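Local coordinates for Ice-binding protein (Colwellia, PDB 3WP9), which binds to the surface of ice crystals, inhibits their growth and suppresses ice recrystallization, at residues N143-N148 and Y170-T175; S123-F128 and A149-L154. One frame throughout, in Å; residues are numbered along the deposited sequence.

Interaction 1 (N143-N148 and Y170-T175); sequences NLNQAN and YTALGT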
# COMPACT_ATOMS: atom_id res chain seq x y z
N ASN A 143 1.89 9.72 10.65
CA ASN A 143 1.10 8.55 10.33
C ASN A 143 0.09 8.98 9.29
O ASN A 143 -0.20 10.18 9.20
CB ASN A 143 0.29 8.15 11.55
CG ASN A 143 1.20 7.92 12.77
OD1 ASN A 143 2.18 7.20 12.66
ND2 ASN A 143 0.92 8.60 13.86
N LEU A 144 -0.35 8.00 8.55
CA LEU A 144 -1.44 8.21 7.52
C LEU A 144 -2.72 7.54 8.05
O LEU A 144 -2.72 6.33 8.25
CB LEU A 144 -1.00 7.67 6.20
CG LEU A 144 -2.13 7.64 5.15
CD1 LEU A 144 -2.63 9.10 4.93
CD2 LEU A 144 -1.57 6.90 3.88
N ASN A 145 -3.76 8.36 8.27
CA ASN A 145 -5.07 7.87 8.77
C ASN A 145 -6.17 8.18 7.73
O ASN A 145 -6.27 9.31 7.30
CB ASN A 145 -5.46 8.49 10.10
CG ASN A 145 -4.92 7.70 11.27
OD1 ASN A 145 -5.51 6.62 11.69
ND2 ASN A 145 -3.83 8.18 11.82
N GLN A 146 -6.95 7.17 7.34
CA GLN A 146 -8.15 7.42 6.49
C GLN A 146 -9.39 7.14 7.40
O GLN A 146 -9.51 6.06 8.02
CB GLN A 146 -8.12 6.51 5.30
CG GLN A 146 -9.35 6.78 4.39
CD GLN A 146 -9.32 5.95 3.18
OE1 GLN A 146 -8.88 4.79 3.17
NE2 GLN A 146 -9.81 6.55 2.04
N ALA A 147 -10.30 8.09 7.42
CA ALA A 147 -11.52 7.97 8.24
C ALA A 147 -12.51 6.96 7.65
O ALA A 147 -12.47 6.61 6.44
CB ALA A 147 -12.20 9.30 8.44
N ASN A 148 -13.35 6.44 8.56
CA ASN A 148 -14.38 5.48 8.16
C ASN A 148 -15.23 6.07 7.05
O ASN A 148 -15.58 7.27 7.05
CB ASN A 148 -15.30 5.18 9.38
CG ASN A 148 -14.60 4.58 10.55
OD1 ASN A 148 -13.55 3.96 10.46
ND2 ASN A 148 -15.24 4.70 11.67
N TYR A 170 2.71 4.81 10.99
CA TYR A 170 1.89 3.67 10.56
C TYR A 170 0.89 4.24 9.52
O TYR A 170 0.66 5.42 9.45
CB TYR A 170 1.10 3.04 11.70
CG TYR A 170 0.18 4.03 12.45
CD1 TYR A 170 -1.04 4.41 11.89
CD2 TYR A 170 0.53 4.59 13.66
CE1 TYR A 170 -1.88 5.29 12.53
CE2 TYR A 170 -0.29 5.50 14.33
CZ TYR A 170 -1.50 5.89 13.80
OH TYR A 170 -2.36 6.86 14.38
N THR A 171 0.28 3.33 8.82
CA THR A 171 -0.92 3.66 7.96
C THR A 171 -2.12 2.90 8.57
O THR A 171 -2.00 1.68 8.82
CB THR A 171 -0.63 3.12 6.59
OG1 THR A 171 0.49 3.84 6.07
CG2 THR A 171 -1.84 3.40 5.69
N ALA A 172 -3.23 3.60 8.84
CA ALA A 172 -4.43 3.00 9.43
C ALA A 172 -5.61 3.51 8.57
O ALA A 172 -5.89 4.68 8.57
CB ALA A 172 -4.59 3.36 10.92
N LEU A 173 -6.30 2.56 7.97
CA LEU A 173 -7.51 2.91 7.20
C LEU A 173 -8.71 2.40 7.98
O LEU A 173 -8.69 1.27 8.53
CB LEU A 173 -7.38 2.17 5.86
CG LEU A 173 -6.04 2.29 5.07
CD1 LEU A 173 -6.22 1.57 3.73
CD2 LEU A 173 -5.72 3.77 4.88
N GLY A 174 -9.74 3.23 8.01
CA GLY A 174 -10.98 3.01 8.74
C GLY A 174 -11.84 1.92 8.07
O GLY A 174 -11.34 1.11 7.29
N THR A 175 -13.10 1.89 8.51
CA THR A 175 -14.00 0.85 8.02
C THR A 175 -14.76 1.33 6.77
O THR A 175 -15.09 2.48 6.64
CB THR A 175 -15.02 0.48 9.05
OG1 THR A 175 -15.76 1.61 9.54
CG2 THR A 175 -14.32 -0.26 10.31
O HOH W 1 -7.91 5.68 10.66
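Tyr170 lays its ring against the side-chain amide of Asn143 just before strands 144-146 and 171-173, neighbours in a parallel sheet of the right-handed beta-helix. The amide and ring planes lie 12° apart and are stacked, with Asn143 CG over one ring face, offset toward the rim, 3.2 Å from Tyr170 CE2. Tyr170 CG lies between its own backbone N and carbonyl carbon (chi1 56°), which swings the ring across to the Asn143 amide. Asn143 OD1 also accepts Tyr170 N at 3.0 Å, so one asparagine holds both the backbone and the ring. Beyond the ring, Asn145 ND2 donates to Tyr170 OH at 3.2 Å, almost straight and in the amide plane of Asn145, which stands 82° to the ring. On the inner face of the strands, Leu144 CD2 lies 3.9 Å from Thr171 CG2, and Gln146 CB packs on Leu173 CD2 at 3.7 Å. Gln146 NE2 bonds to Ser178 O, whereas its buried OE1 has no partner in the model. Past the strands comes Thr175, whose side chain lies about 4 Å from that of Thr193, a probable ice-binding residue; Thr175 N reaches Asn148 OD1 at 2.9 Å from above the carbonyl plane.

Interaction 2 (S123-F128 and A149-L154); sequences STDVTF and AKRVTL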
# COMPACT_ATOMS: atom_id res chain seq x y z
N SER A 123 -10.01 12.84 6.11
CA SER A 123 -11.18 12.88 6.99
C SER A 123 -12.43 13.01 6.11
O SER A 123 -13.50 12.82 6.67
CB SER A 123 -11.19 14.06 7.97
OG SER A 123 -10.01 14.02 8.79
N THR A 124 -12.30 13.38 4.84
CA THR A 124 -13.44 13.38 3.86
C THR A 124 -12.84 12.96 2.50
O THR A 124 -11.61 12.75 2.40
CB THR A 124 -14.17 14.76 3.80
OG1 THR A 124 -13.20 15.78 3.36
CG2 THR A 124 -14.78 15.16 5.08
N ASP A 125 -13.62 12.70 1.45
CA ASP A 125 -13.04 12.12 0.29
C ASP A 125 -11.97 13.04 -0.34
O ASP A 125 -12.14 14.26 -0.32
CB ASP A 125 -14.09 11.74 -0.76
CG ASP A 125 -15.02 10.69 -0.25
OD1 ASP A 125 -14.83 10.16 0.87
OD2 ASP A 125 -16.04 10.45 -0.96
N VAL A 126 -10.94 12.43 -0.94
CA VAL A 126 -9.88 13.23 -1.54
C VAL A 126 -9.71 12.71 -2.96
O VAL A 126 -9.82 11.51 -3.24
CB VAL A 126 -8.52 13.01 -0.77
CG1 VAL A 126 -8.14 11.54 -0.79
CG2 VAL A 126 -7.40 13.82 -1.49
N THR A 127 -9.45 13.63 -3.94
CA THR A 127 -9.33 13.25 -5.31
C THR A 127 -7.94 13.54 -5.84
O THR A 127 -7.32 14.55 -5.46
CB THR A 127 -10.38 13.97 -6.19
OG1 THR A 127 -11.69 13.73 -5.66
CG2 THR A 127 -10.29 13.59 -7.67
N PHE A 128 -7.56 12.63 -6.65
CA PHE A 128 -6.30 12.65 -7.46
C PHE A 128 -6.72 12.74 -8.94
O PHE A 128 -7.24 11.76 -9.49
CB PHE A 128 -5.46 11.38 -7.25
CG PHE A 128 -4.79 11.30 -5.87
CD1 PHE A 128 -3.42 11.60 -5.74
CD2 PHE A 128 -5.50 10.94 -4.73
CE1 PHE A 128 -2.76 11.58 -4.50
CE2 PHE A 128 -4.87 10.91 -3.45
CZ PHE A 128 -3.50 11.27 -3.33
N ALA A 149 -15.52 5.22 6.11
CA ALA A 149 -16.47 5.53 5.01
C ALA A 149 -15.93 6.55 4.04
O ALA A 149 -16.68 7.09 3.22
CB ALA A 149 -17.82 6.00 5.56
N LYS A 150 -14.62 6.86 4.12
CA LYS A 150 -14.06 7.85 3.17
C LYS A 150 -13.30 7.19 2.04
O LYS A 150 -12.96 5.98 2.13
CB LYS A 150 -13.18 8.92 3.88
CG LYS A 150 -13.94 9.60 5.00
CD LYS A 150 -15.32 10.14 4.48
CE LYS A 150 -16.10 10.95 5.53
NZ LYS A 150 -17.44 11.40 4.93
N ARG A 151 -12.98 7.99 1.00
CA ARG A 151 -12.44 7.44 -0.20
C ARG A 151 -11.28 8.21 -0.84
O ARG A 151 -11.34 9.44 -0.77
CB ARG A 151 -13.58 7.35 -1.29
CG ARG A 151 -14.66 6.41 -0.87
CD ARG A 151 -15.67 6.13 -2.01
NE ARG A 151 -16.76 5.34 -1.51
CZ ARG A 151 -17.86 5.09 -2.24
NH1 ARG A 151 -17.96 5.64 -3.46
NH2 ARG A 151 -18.83 4.32 -1.75
N VAL A 152 -10.33 7.49 -1.39
CA VAL A 152 -9.39 8.13 -2.34
C VAL A 152 -10.04 7.91 -3.71
O VAL A 152 -10.30 6.78 -4.08
CB VAL A 152 -8.01 7.44 -2.24
CG1 VAL A 152 -7.12 7.89 -3.41
CG2 VAL A 152 -7.39 7.74 -0.87
N THR A 153 -10.28 9.02 -4.43
CA THR A 153 -10.93 8.96 -5.73
C THR A 153 -9.96 9.28 -6.84
O THR A 153 -9.15 10.18 -6.65
CB THR A 153 -12.08 9.94 -5.67
OG1 THR A 153 -13.02 9.40 -4.72
CG2 THR A 153 -12.78 10.19 -7.05
N LEU A 154 -10.05 8.54 -7.91
CA LEU A 154 -9.20 8.72 -9.11
C LEU A 154 -10.01 9.35 -10.27
O LEU A 154 -11.07 8.82 -10.66
CB LEU A 154 -8.62 7.44 -9.58
CG LEU A 154 -7.81 6.66 -8.52
CD1 LEU A 154 -7.21 5.45 -9.18
CD2 LEU A 154 -6.77 7.58 -7.87
O HOH W 2 -15.49 10.05 -3.73
O HOH W 3 -16.63 13.03 2.14
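Two successive coils of the right-handed beta-helix are joined here along a short parallel sheet, in which strand 126-129 lies between 108-109 and 152-155. Before the strands begin, Asp125 bridges the turns: its OD1 accepts Arg151 N at 2.9 Å, a bent bond (132°) that meets the oxygen from above the carboxylate plane. The side chains of Asp125 and Arg151 run side by side in the same direction, their carboxylate and guanidinium planes 8° apart, but the charged atoms are not in contact. Lys150 bends at chi2 (-52°) and lays its methylene chain along the opposing turn, with CE 3.4 Å from Ser123 O and CD packed against Thr124 CA. A water accepts from Asp125 N and, weakly, from Lys150 NZ. A second water donates to Asp125 OD2 and hydrogen-bonds to Thr153 OG1 at 2.7 Å, linking the turn to the face that carries Thr127 and Thr153, where Thr127 OG1 lies 3.8 Å from Thr153 CB. Within the sheet, Val126 N bonds to Arg151 O, Thr153 N to Val126 O and Phe128 N to Thr153 O, the last at 2.9 Å. On the inner face, Val126 CG1 touches Val152 CG2 at 3.9 Å, valine beside valine. Val152 CG1 turns instead to the Phe128 ring, 3.7 Å from CD2; the ring meets Trp136 edge-to-face, and the Phe128 side chain also touches Ile163. Further along, Leu154 CD2 reaches Phe128 CB at 4.1 Å. In two of the pairs like meets like in register, Val126 on Val152 inside and Thr127 on Thr153 outside, a ladder-like stacking characteristic of parallel beta-helices.

Along the chain the four segments alternate, so the two contacts cross: 123-128 comes first, then 143-148, 149-154 and 170-175. Interaction 2 closes the loop from 123-128 to 149-154, which contains strand 136-140 of another sheet and strand 144-146. Interaction 1 closes an overlapping loop, from 143-148 to 170-175, passing through strands 152-155 and 163-167. Segments 143-148 and 149-154 are contiguous, and the bend at their junction leads the chain from the sheet of interaction 1 to that of interaction 2. The contacts also touch directly: Ala149 N probably hydrogen-bonds to Thr175 O at 2.8 Å, and Ala147 CB packs on Ser123 CA. Three successive coils are thereby tied together.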